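Local coordinates for 3-carboxy-cis,cis-muconate cycloisomerase (PDB 1RE5), which belongs to the largely helical fumarase/aspartase (lyase) superfamily and assembles as a homotetramer, at residues 24-27 against 28-32; 224-227 against 228-232; 352-355 against 356-360. One frame throughout, in Å; residues are numbered along the deposited sequence.

Contact 1. Residues 24-27 against 28-32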
ATOM      1  N   ARG D  24      -9.669   1.140  25.556  1.00 29.43           N
ATOM      2  CA  ARG D  24     -10.760   1.188  24.596  1.00 29.62           C
ATOM      3  C   ARG D  24     -12.097   1.272  25.351  1.00 29.94           C
ATOM      4  O   ARG D  24     -12.922   2.155  25.088  1.00 29.17           O
ATOM      5  CB  ARG D  24     -10.702  -0.064  23.717  1.00 27.72           C
ATOM      6  CG  ARG D  24     -11.759  -0.139  22.660  1.00 26.42           C
ATOM      7  CD  ARG D  24     -11.332  -1.120  21.598  1.00 26.43           C
ATOM      8  NE  ARG D  24     -10.820  -0.447  20.406  1.00 25.87           N
ATOM      9  CZ  ARG D  24     -10.048  -1.035  19.500  1.00 24.72           C
ATOM     10  NH1 ARG D  24      -9.690  -2.303  19.657  1.00 24.22           N
ATOM     11  NH2 ARG D  24      -9.652  -0.365  18.430  1.00 24.58           N
ATOM     12  N   LEU D  25     -12.286   0.347  26.293  1.00 28.73           N
ATOM     13  CA  LEU D  25     -13.484   0.297  27.115  1.00 27.38           C
ATOM     14  C   LEU D  25     -13.680   1.622  27.844  1.00 27.63           C
ATOM     15  O   LEU D  25     -14.744   2.232  27.767  1.00 27.53           O
ATOM     16  CB  LEU D  25     -13.370  -0.839  28.139  1.00 26.54           C
ATOM     17  CG  LEU D  25     -14.080  -2.168  27.864  1.00 27.71           C
ATOM     18  CD1 LEU D  25     -14.439  -2.332  26.384  1.00 28.24           C
ATOM     19  CD2 LEU D  25     -13.186  -3.290  28.324  1.00 27.13           C
ATOM     20  N   GLN D  26     -12.645   2.083  28.535  1.00 27.31           N
ATOM     21  CA  GLN D  26     -12.771   3.324  29.283  1.00 28.64           C
ATOM     22  C   GLN D  26     -13.230   4.492  28.444  1.00 29.22           C
ATOM     23  O   GLN D  26     -14.034   5.310  28.897  1.00 29.63           O
ATOM     24  CB  GLN D  26     -11.463   3.694  29.966  1.00 29.36           C
ATOM     25  CG  GLN D  26     -11.660   4.669  31.119  1.00 29.52           C
ATOM     26  CD  GLN D  26     -12.652   4.144  32.150  1.00 31.20           C
ATOM     27  OE1 GLN D  26     -12.455   3.068  32.751  1.00 30.59           O
ATOM     28  NE2 GLN D  26     -13.727   4.900  32.363  1.00 30.18           N
ATOM     29  N   GLY D  27     -12.713   4.581  27.224  1.00 30.06           N
ATOM     30  CA  GLY D  27     -13.104   5.675  26.351  1.00 29.33           C
ATOM     31  C   GLY D  27     -14.611   5.709  26.158  1.00 29.61           C
ATOM     32  O   GLY D  27     -15.238   6.758  26.287  1.00 30.19           O
ATOM     33  N   MET D  28     -15.200   4.554  25.857  1.00 29.25           N
ATOM     34  CA  MET D  28     -16.638   4.468  25.642  1.00 29.88           C
ATOM     35  C   MET D  28     -17.427   4.730  26.931  1.00 30.53           C
ATOM     36  O   MET D  28     -18.437   5.443  26.923  1.00 32.05           O
ATOM     37  CB  MET D  28     -17.002   3.100  25.058  1.00 29.58           C
ATOM     38  CG  MET D  28     -16.508   2.899  23.641  1.00 27.61           C
ATOM     39  SD  MET D  28     -17.019   1.338  22.922  1.00 30.29           S
ATOM     40  CE  MET D  28     -15.744   0.227  23.480  1.00 28.46           C
ATOM     41  N   LEU D  29     -16.968   4.161  28.038  1.00 29.83           N
ATOM     42  CA  LEU D  29     -17.641   4.382  29.304  1.00 29.13           C
ATOM     43  C   LEU D  29     -17.610   5.874  29.636  1.00 30.10           C
ATOM     44  O   LEU D  29     -18.611   6.432  30.098  1.00 30.08           O
ATOM     45  CB  LEU D  29     -16.974   3.564  30.405  1.00 27.01           C
ATOM     46  CG  LEU D  29     -17.141   2.061  30.170  1.00 26.03           C
ATOM     47  CD1 LEU D  29     -16.293   1.265  31.165  1.00 25.80           C
ATOM     48  CD2 LEU D  29     -18.611   1.700  30.274  1.00 24.22           C
ATOM     49  N   ASP D  30     -16.471   6.518  29.389  1.00 30.82           N
ATOM     50  CA  ASP D  30     -16.337   7.955  29.640  1.00 32.29           C
ATOM     51  C   ASP D  30     -17.425   8.700  28.873  1.00 32.90           C
ATOM     52  O   ASP D  30     -17.996   9.690  29.355  1.00 33.22           O
ATOM     53  CB  ASP D  30     -14.965   8.453  29.180  1.00 33.45           C
ATOM     54  CG  ASP D  30     -13.879   8.207  30.210  1.00 36.01           C
ATOM     55  OD1 ASP D  30     -14.037   7.294  31.059  1.00 36.14           O
ATOM     56  OD2 ASP D  30     -12.859   8.926  30.161  1.00 36.95           O
ATOM     57  N   PHE D  31     -17.702   8.214  27.667  1.00 32.95           N
ATOM     58  CA  PHE D  31     -18.727   8.809  26.831  1.00 32.63           C
ATOM     59  C   PHE D  31     -20.094   8.634  27.490  1.00 33.16           C
ATOM     60  O   PHE D  31     -20.848   9.599  27.623  1.00 32.99           O
ATOM     61  CB  PHE D  31     -18.745   8.146  25.457  1.00 30.87           C
ATOM     62  CG  PHE D  31     -19.929   8.537  24.619  1.00 30.17           C
ATOM     63  CD1 PHE D  31     -19.980   9.790  24.000  1.00 27.36           C
ATOM     64  CD2 PHE D  31     -21.014   7.667  24.481  1.00 29.27           C
ATOM     65  CE1 PHE D  31     -21.086  10.172  23.257  1.00 27.29           C
ATOM     66  CE2 PHE D  31     -22.132   8.043  23.737  1.00 29.90           C
ATOM     67  CZ  PHE D  31     -22.167   9.301  23.122  1.00 29.21           C
ATOM     68  N   GLU D  32     -20.401   7.402  27.900  1.00 33.59           N
ATOM     69  CA  GLU D  32     -21.682   7.089  28.544  1.00 34.93           C
ATOM     70  C   GLU D  32     -21.955   7.950  29.780  1.00 35.87           C
ATOM     71  O   GLU D  32     -23.039   8.533  29.921  1.00 35.05           O
ATOM     72  CB  GLU D  32     -21.727   5.607  28.920  1.00 34.76           C
ATOM     73  CG  GLU D  32     -21.702   4.682  27.703  1.00 37.30           C
ATOM     74  CD  GLU D  32     -22.851   4.955  26.724  1.00 38.63           C
ATOM     75  OE1 GLU D  32     -22.748   4.551  25.549  1.00 39.06           O
ATOM     76  OE2 GLU D  32     -23.862   5.565  27.126  1.00 37.99           O
TER
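Met28 reaches back along helix 21-40 to meet Arg24 and Leu25, a worked case of how i to i+3 and i to i+4 side chains pack on one face of an alpha-helix. Its CB lies 3.6 Å from Leu25 O, and CG passes 3.9 Å from Arg24 O, since chi1 (-69°) sets CG beside the backbone N. The chain then turns at chi3, and this bend carries CE to the apolar parts of both neighbours: CE is 4.1 Å from Arg24 CG and equally 4.1 Å from Leu25 CD1. Met28 CE also lies 3.8 Å from Arg24 O. Arg24 and Met28 run side by side in the same direction, whereas the leucine slants across the thioether. Arg24 places its polar end elsewhere, in a salt bridge of NH1 with Glu325, while Phe6 and Leu5 of a second subunit pack on Arg24 and Leu25. Helix 78-92 lends Leu81 to Met28 and Leu29. Backbone bonds of the helix accompany these contacts, among them Leu29 N to Leu25 O at 3.0 Å, while the bond from Met28 N to Arg24 O is long and weak.

A different side of the helix carries the polar i to i+4 pair, Gln26 and Asp30. Three hydrogen bonds hold the Gln26 amide: OE1 accepts from Ala59 N, and NE2 gives to Cys57 O as well as to the aspartate, which settles its rotation and ties the helix to the loop that holds Cys57 and Ala59, after helix 47-56. Amide and carboxylate planes stand 56° apart, yet Asp30 OD1 lies practically in the amide plane, 2.7 Å from Gln26 NE2 along an almost straight N-H...O line of 177°.

Contact 2. Residues 224-227 against 228-232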
ATOM      1  N   GLN D 224     -21.223  19.184  12.055  1.00 27.15           N
ATOM      2  CA  GLN D 224     -22.206  18.115  11.913  1.00 26.45           C
ATOM      3  C   GLN D 224     -21.566  16.784  12.267  1.00 26.29           C
ATOM      4  O   GLN D 224     -20.346  16.684  12.340  1.00 26.78           O
ATOM      5  CB  GLN D 224     -22.717  18.048  10.472  1.00 26.59           C
ATOM      6  CG  GLN D 224     -21.624  17.923   9.417  1.00 26.00           C
ATOM      7  CD  GLN D 224     -22.155  18.139   8.002  1.00 27.98           C
ATOM      8  OE1 GLN D 224     -21.445  18.641   7.118  1.00 27.60           O
ATOM      9  NE2 GLN D 224     -23.410  17.749   7.776  1.00 29.06           N
ATOM     10  N   PRO D 225     -22.385  15.745  12.518  1.00 26.53           N
ATOM     11  CA  PRO D 225     -21.839  14.421  12.854  1.00 25.91           C
ATOM     12  C   PRO D 225     -21.019  13.925  11.661  1.00 25.38           C
ATOM     13  O   PRO D 225     -21.251  14.357  10.535  1.00 25.59           O
ATOM     14  CB  PRO D 225     -23.095  13.583  13.076  1.00 24.84           C
ATOM     15  CG  PRO D 225     -24.069  14.583  13.629  1.00 24.10           C
ATOM     16  CD  PRO D 225     -23.845  15.778  12.732  1.00 25.09           C
ATOM     17  N   TRP D 226     -20.072  13.025  11.894  1.00 25.81           N
ATOM     18  CA  TRP D 226     -19.240  12.523  10.797  1.00 25.88           C
ATOM     19  C   TRP D 226     -19.099  10.992  10.753  1.00 25.15           C
ATOM     20  O   TRP D 226     -18.000  10.473  10.576  1.00 25.13           O
ATOM     21  CB  TRP D 226     -17.850  13.169  10.858  1.00 26.19           C
ATOM     22  CG  TRP D 226     -17.291  13.235  12.253  1.00 26.99           C
ATOM     23  CD1 TRP D 226     -17.657  14.105  13.240  1.00 27.20           C
ATOM     24  CD2 TRP D 226     -16.327  12.349  12.838  1.00 27.34           C
ATOM     25  NE1 TRP D 226     -16.986  13.815  14.404  1.00 28.01           N
ATOM     26  CE2 TRP D 226     -16.163  12.742  14.186  1.00 27.63           C
ATOM     27  CE3 TRP D 226     -15.587  11.256  12.354  1.00 27.41           C
ATOM     28  CZ2 TRP D 226     -15.292  12.082  15.059  1.00 27.50           C
ATOM     29  CZ3 TRP D 226     -14.717  10.596  13.226  1.00 27.30           C
ATOM     30  CH2 TRP D 226     -14.580  11.016  14.565  1.00 27.53           C
ATOM     31  N   HIS D 227     -20.215  10.277  10.887  1.00 25.17           N
ATOM     32  CA  HIS D 227     -20.189   8.816  10.865  1.00 25.60           C
ATOM     33  C   HIS D 227     -19.502   8.226   9.629  1.00 25.09           C
ATOM     34  O   HIS D 227     -18.821   7.198   9.734  1.00 25.55           O
ATOM     35  CB  HIS D 227     -21.609   8.241  10.962  1.00 26.83           C
ATOM     36  CG  HIS D 227     -22.316   8.581  12.235  1.00 29.13           C
ATOM     37  ND1 HIS D 227     -21.721   8.452  13.472  1.00 30.57           N
ATOM     38  CD2 HIS D 227     -23.560   9.059  12.464  1.00 30.26           C
ATOM     39  CE1 HIS D 227     -22.567   8.841  14.409  1.00 30.32           C
ATOM     40  NE2 HIS D 227     -23.691   9.216  13.824  1.00 31.54           N
ATOM     41  N   THR D 228     -19.681   8.853   8.465  1.00 22.66           N
ATOM     42  CA  THR D 228     -19.064   8.339   7.246  1.00 20.87           C
ATOM     43  C   THR D 228     -18.161   9.347   6.509  1.00 21.61           C
ATOM     44  O   THR D 228     -17.888   9.203   5.304  1.00 20.49           O
ATOM     45  CB  THR D 228     -20.130   7.759   6.273  1.00 20.11           C
ATOM     46  OG1 THR D 228     -21.036   8.784   5.850  1.00 20.63           O
ATOM     47  CG2 THR D 228     -20.921   6.668   6.958  1.00 20.25           C
ATOM     48  N   GLN D 229     -17.714  10.368   7.241  1.00 20.52           N
ATOM     49  CA  GLN D 229     -16.779  11.366   6.718  1.00 21.51           C
ATOM     50  C   GLN D 229     -15.575  11.183   7.658  1.00 22.15           C
ATOM     51  O   GLN D 229     -15.509  11.805   8.729  1.00 23.54           O
ATOM     52  CB  GLN D 229     -17.354  12.777   6.852  1.00 20.51           C
ATOM     53  CG  GLN D 229     -18.550  13.093   5.937  1.00 22.47           C
ATOM     54  CD  GLN D 229     -18.225  13.016   4.449  1.00 21.94           C
ATOM     55  OE1 GLN D 229     -17.059  13.070   4.051  1.00 23.80           O
ATOM     56  NE2 GLN D 229     -19.261  12.905   3.621  1.00 20.09           N
ATOM     57  N   ARG D 230     -14.629  10.333   7.256  1.00 20.23           N
ATOM     58  CA  ARG D 230     -13.486  10.008   8.106  1.00 19.43           C
ATOM     59  C   ARG D 230     -12.157  10.755   7.881  1.00 20.14           C
ATOM     60  O   ARG D 230     -11.117  10.350   8.430  1.00 19.48           O
ATOM     61  CB  ARG D 230     -13.235   8.502   8.011  1.00 18.69           C
ATOM     62  CG  ARG D 230     -14.488   7.686   7.747  1.00 18.08           C
ATOM     63  CD  ARG D 230     -15.399   7.721   8.938  1.00 18.01           C
ATOM     64  NE  ARG D 230     -14.894   6.885  10.020  1.00 20.83           N
ATOM     65  CZ  ARG D 230     -15.320   6.964  11.279  1.00 21.87           C
ATOM     66  NH1 ARG D 230     -16.256   7.847  11.611  1.00 22.86           N
ATOM     67  NH2 ARG D 230     -14.823   6.155  12.204  1.00 20.64           N
ATOM     68  N   ASP D 231     -12.173  11.843   7.117  1.00 18.83           N
ATOM     69  CA  ASP D 231     -10.933  12.559   6.854  1.00 20.07           C
ATOM     70  C   ASP D 231     -10.146  12.938   8.108  1.00 21.77           C
ATOM     71  O   ASP D 231      -8.915  12.917   8.097  1.00 22.46           O
ATOM     72  CB  ASP D 231     -11.212  13.809   6.040  1.00 20.69           C
ATOM     73  CG  ASP D 231     -12.173  14.728   6.729  1.00 21.93           C
ATOM     74  OD1 ASP D 231     -11.792  15.875   7.060  1.00 22.22           O
ATOM     75  OD2 ASP D 231     -13.315  14.284   6.950  1.00 23.75           O
ATOM     76  N   ARG D 232     -10.841  13.282   9.188  1.00 22.83           N
ATOM     77  CA  ARG D 232     -10.157  13.663  10.420  1.00 23.08           C
ATOM     78  C   ARG D 232      -9.216  12.569  10.924  1.00 23.97           C
ATOM     79  O   ARG D 232      -8.067  12.847  11.294  1.00 24.12           O
ATOM     80  CB  ARG D 232     -11.172  14.023  11.514  1.00 23.91           C
ATOM     81  CG  ARG D 232     -11.846  15.374  11.309  1.00 25.84           C
ATOM     82  CD  ARG D 232     -12.910  15.652  12.365  1.00 26.56           C
ATOM     83  NE  ARG D 232     -14.206  15.874  11.731  1.00 28.81           N
ATOM     84  CZ  ARG D 232     -14.817  17.050  11.674  1.00 28.58           C
ATOM     85  NH1 ARG D 232     -14.259  18.114  12.227  1.00 31.64           N
ATOM     86  NH2 ARG D 232     -15.968  17.168  11.041  1.00 27.89           N
TER
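Trp226 to Gln229 forms a type I beta turn leading into helix 231-257, and the tryptophan and two arginines that follow it show how one short turn can combine backbone, cationic and aromatic contacts. The hydrogen bonds converge on Trp226 O. Gln229 N closes the turn on it with a weak bond of 3.3 Å, and Arg230 NH1 adds a second weak one, also 3.3 Å from Trp226 O, with the carbonyl oxygen at the edge of the guanidinium. Arg230, at the N-cap position, bends at chi2 and chi3, which folds its long chain back over the turn; CD then passes 3.6 Å from His227 O.

Ionic bonds give the stronger hold on that arginine: NH1 pairs with Asp111 and NH2 with Glu323, so charges from two other helices fix its guanidinium. Asp231, next along the chain, makes salt bridges to Arg175 and Arg179 of a third subunit, which brings the start of the helix into the tetramer interface.

Packing and aromatic contacts centre on the Trp226 indole, whose NE1 donates to Leu190 O. Gln229 O sits near the plane of the ring, at its edge, and 3.4 Å from Trp226 CB. Arg230 approaches obliquely, its guanidinium plane 28° from the ring plane and NH1 3.5 Å from Trp226 CZ3. Arg232 instead lies over one face as a cation-pi partner: its CZ stands 4.7 Å from the centroid of the five-membered ring of Trp226, 21° off the normal, with Arg232 NE above the rim, 4.1 Å from Trp226 CG.

Contact 3. Residues 352-355 against 356-360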
ATOM      1  N   ALA D 352      35.081  11.526  15.264  1.00 26.16           N
ATOM      2  CA  ALA D 352      35.510  12.608  14.382  1.00 24.39           C
ATOM      3  C   ALA D 352      36.802  12.301  13.656  1.00 23.48           C
ATOM      4  O   ALA D 352      36.999  12.743  12.529  1.00 22.24           O
ATOM      5  CB  ALA D 352      35.659  13.889  15.174  1.00 22.97           C
ATOM      6  N   ALA D 353      37.682  11.545  14.305  1.00 24.84           N
ATOM      7  CA  ALA D 353      38.968  11.176  13.704  1.00 25.44           C
ATOM      8  C   ALA D 353      38.757  10.235  12.525  1.00 25.62           C
ATOM      9  O   ALA D 353      39.411  10.374  11.487  1.00 25.65           O
ATOM     10  CB  ALA D 353      39.868  10.523  14.740  1.00 25.00           C
ATOM     11  N   ARG D 354      37.848   9.274  12.692  1.00 26.29           N
ATOM     12  CA  ARG D 354      37.528   8.324  11.626  1.00 25.92           C
ATOM     13  C   ARG D 354      36.845   9.068  10.467  1.00 26.07           C
ATOM     14  O   ARG D 354      37.062   8.736   9.293  1.00 24.90           O
ATOM     15  CB  ARG D 354      36.622   7.219  12.168  1.00 25.58           C
ATOM     16  CG  ARG D 354      36.221   6.190  11.146  1.00 25.90           C
ATOM     17  CD  ARG D 354      37.419   5.684  10.374  1.00 26.36           C
ATOM     18  NE  ARG D 354      37.023   4.703   9.370  1.00 26.85           N
ATOM     19  CZ  ARG D 354      36.557   3.492   9.653  1.00 27.35           C
ATOM     20  NH1 ARG D 354      36.429   3.102  10.920  1.00 25.58           N
ATOM     21  NH2 ARG D 354      36.210   2.675   8.661  1.00 28.06           N
ATOM     22  N   MET D 355      36.035  10.078  10.797  1.00 25.69           N
ATOM     23  CA  MET D 355      35.372  10.871   9.769  1.00 27.70           C
ATOM     24  C   MET D 355      36.432  11.613   8.947  1.00 29.95           C
ATOM     25  O   MET D 355      36.303  11.748   7.733  1.00 31.64           O
ATOM     26  CB  MET D 355      34.424  11.893  10.389  1.00 27.06           C
ATOM     27  CG  MET D 355      33.353  11.329  11.277  1.00 24.69           C
ATOM     28  SD  MET D 355      32.266  12.677  11.759  1.00 23.10           S
ATOM     29  CE  MET D 355      30.832  11.800  12.376  1.00 23.60           C
ATOM     30  N   ARG D 356      37.473  12.104   9.617  1.00 32.86           N
ATOM     31  CA  ARG D 356      38.569  12.806   8.946  1.00 35.02           C
ATOM     32  C   ARG D 356      39.272  11.849   8.003  1.00 33.74           C
ATOM     33  O   ARG D 356      39.538  12.173   6.846  1.00 32.34           O
ATOM     34  CB  ARG D 356      39.594  13.312   9.966  1.00 39.12           C
ATOM     35  CG  ARG D 356      39.332  14.700  10.530  1.00 46.45           C
ATOM     36  CD  ARG D 356      39.768  15.798   9.557  1.00 52.78           C
ATOM     37  NE  ARG D 356      39.539  17.145  10.100  1.00 58.53           N
ATOM     38  CZ  ARG D 356      39.870  18.280   9.476  1.00 60.57           C
ATOM     39  NH1 ARG D 356      40.458  18.242   8.279  1.00 61.09           N
ATOM     40  NH2 ARG D 356      39.603  19.457  10.039  1.00 60.53           N
ATOM     41  N   ARG D 357      39.574  10.667   8.526  1.00 33.91           N
ATOM     42  CA  ARG D 357      40.271   9.631   7.780  1.00 34.81           C
ATOM     43  C   ARG D 357      39.476   9.232   6.539  1.00 34.21           C
ATOM     44  O   ARG D 357      40.034   9.126   5.446  1.00 33.92           O
ATOM     45  CB  ARG D 357      40.487   8.427   8.688  1.00 36.79           C
ATOM     46  CG  ARG D 357      41.816   7.727   8.522  1.00 41.67           C
ATOM     47  CD  ARG D 357      41.958   6.628   9.575  1.00 45.86           C
ATOM     48  NE  ARG D 357      41.748   7.168  10.922  1.00 49.19           N
ATOM     49  CZ  ARG D 357      41.072   6.549  11.891  1.00 50.37           C
ATOM     50  NH1 ARG D 357      40.531   5.348  11.673  1.00 49.91           N
ATOM     51  NH2 ARG D 357      40.914   7.144  13.074  1.00 49.21           N
ATOM     52  N   ASN D 358      38.171   9.023   6.708  1.00 32.56           N
ATOM     53  CA  ASN D 358      37.325   8.645   5.587  1.00 31.78           C
ATOM     54  C   ASN D 358      37.282   9.742   4.534  1.00 32.38           C
ATOM     55  O   ASN D 358      37.154   9.462   3.343  1.00 31.60           O
ATOM     56  CB  ASN D 358      35.902   8.349   6.063  1.00 30.59           C
ATOM     57  CG  ASN D 358      35.815   7.110   6.927  1.00 29.16           C
ATOM     58  OD1 ASN D 358      36.715   6.269   6.936  1.00 29.53           O
ATOM     59  ND2 ASN D 358      34.714   6.978   7.648  1.00 28.02           N
ATOM     60  N   LEU D 359      37.394  10.989   4.981  1.00 33.48           N
ATOM     61  CA  LEU D 359      37.352  12.131   4.080  1.00 34.56           C
ATOM     62  C   LEU D 359      38.349  12.083   2.948  1.00 36.16           C
ATOM     63  O   LEU D 359      37.992  12.420   1.824  1.00 37.91           O
ATOM     64  CB  LEU D 359      37.513  13.436   4.851  1.00 33.49           C
ATOM     65  CG  LEU D 359      36.212  14.224   4.956  1.00 30.85           C
ATOM     66  CD1 LEU D 359      36.309  15.250   6.063  1.00 30.47           C
ATOM     67  CD2 LEU D 359      35.917  14.861   3.630  1.00 28.91           C
ATOM     68  N   ASP D 360      39.596  11.701   3.196  1.00 37.65           N
ATOM     69  CA  ASP D 360      40.494  11.637   2.048  1.00 41.76           C
ATOM     70  C   ASP D 360      40.742  10.206   1.576  1.00 41.05           C
ATOM     71  O   ASP D 360      41.877   9.771   1.358  1.00 40.50           O
ATOM     72  CB  ASP D 360      41.822  12.414   2.260  1.00 45.16           C
ATOM     73  CG  ASP D 360      42.372  12.302   3.655  1.00 48.61           C
ATOM     74  OD1 ASP D 360      41.840  12.987   4.557  1.00 52.17           O
ATOM     75  OD2 ASP D 360      43.345  11.539   3.848  1.00 50.30           O
TER
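Arg354 lies between Arg357 and Asn358, and the three side chains meet at quite different angles. Arg357 crosses Arg354 at roughly a right angle along their chains, although the two guanidinium planes are only 21° apart. The touch is made by the aliphatic part of one and the end group of the other: Arg357 NH1 comes to 3.4 Å from Arg354 CD. One face of the Arg357 guanidinium lies over the backbone of Arg354, with Arg354 CA 3.8 Å from its plane, toward the rim. The charged atoms keep farther apart, at 4.2 Å between Arg354 NE and Arg357 NH1, so some mutual repulsion of the like charges is likely.

Asn358 lies obliquely to Arg354, with amide and guanidinium planes 78° apart, close to perpendicular. The bend of the arginine at chi2 brings NE to the asparagine, and Arg354 NE donates to Asn358 OD1 over 2.9 Å. The oxygen is 16° out of the guanidinium plane.

This is an i to i+4 side-chain bond on the short helix 352-359, and it spans the same residues as the main-chain bond from Asn358 N to Arg354 O, 2.8 Å long. Asn358 ND2 is meanwhile given to Glu264 and to Ala262 O, which fixes the amide and joins the helix to the chain just before strand 265-266. Arg356 turns elsewhere, toward a salt bridge with Asp426. Close to the helix, its CB rests 3.3 Å from Ala353 O, and its CG is 3.6 Å from Ala352 O.

Overall arrangement
Contacts 1 and 2 belong to the same end of this elongated subunit: their centres are 19 Å apart and their nearest atoms about 9 Å, so they do not touch, but helix 106-142 packs against both. Contact 3 lies on the opposite side of the chain's centre, 57 Å from contact 1 and 55 Å from contact 2 between centres. The assembly divides them too. Contact 1 meets a second subunit and contact 2 a third, whereas no other chain touches residues 352-360. The 2,3-dihydroxy-1,4-dithiobutane molecules are bound by residues of helix 286-307, and none of the three contacts supplies a residue to those pockets.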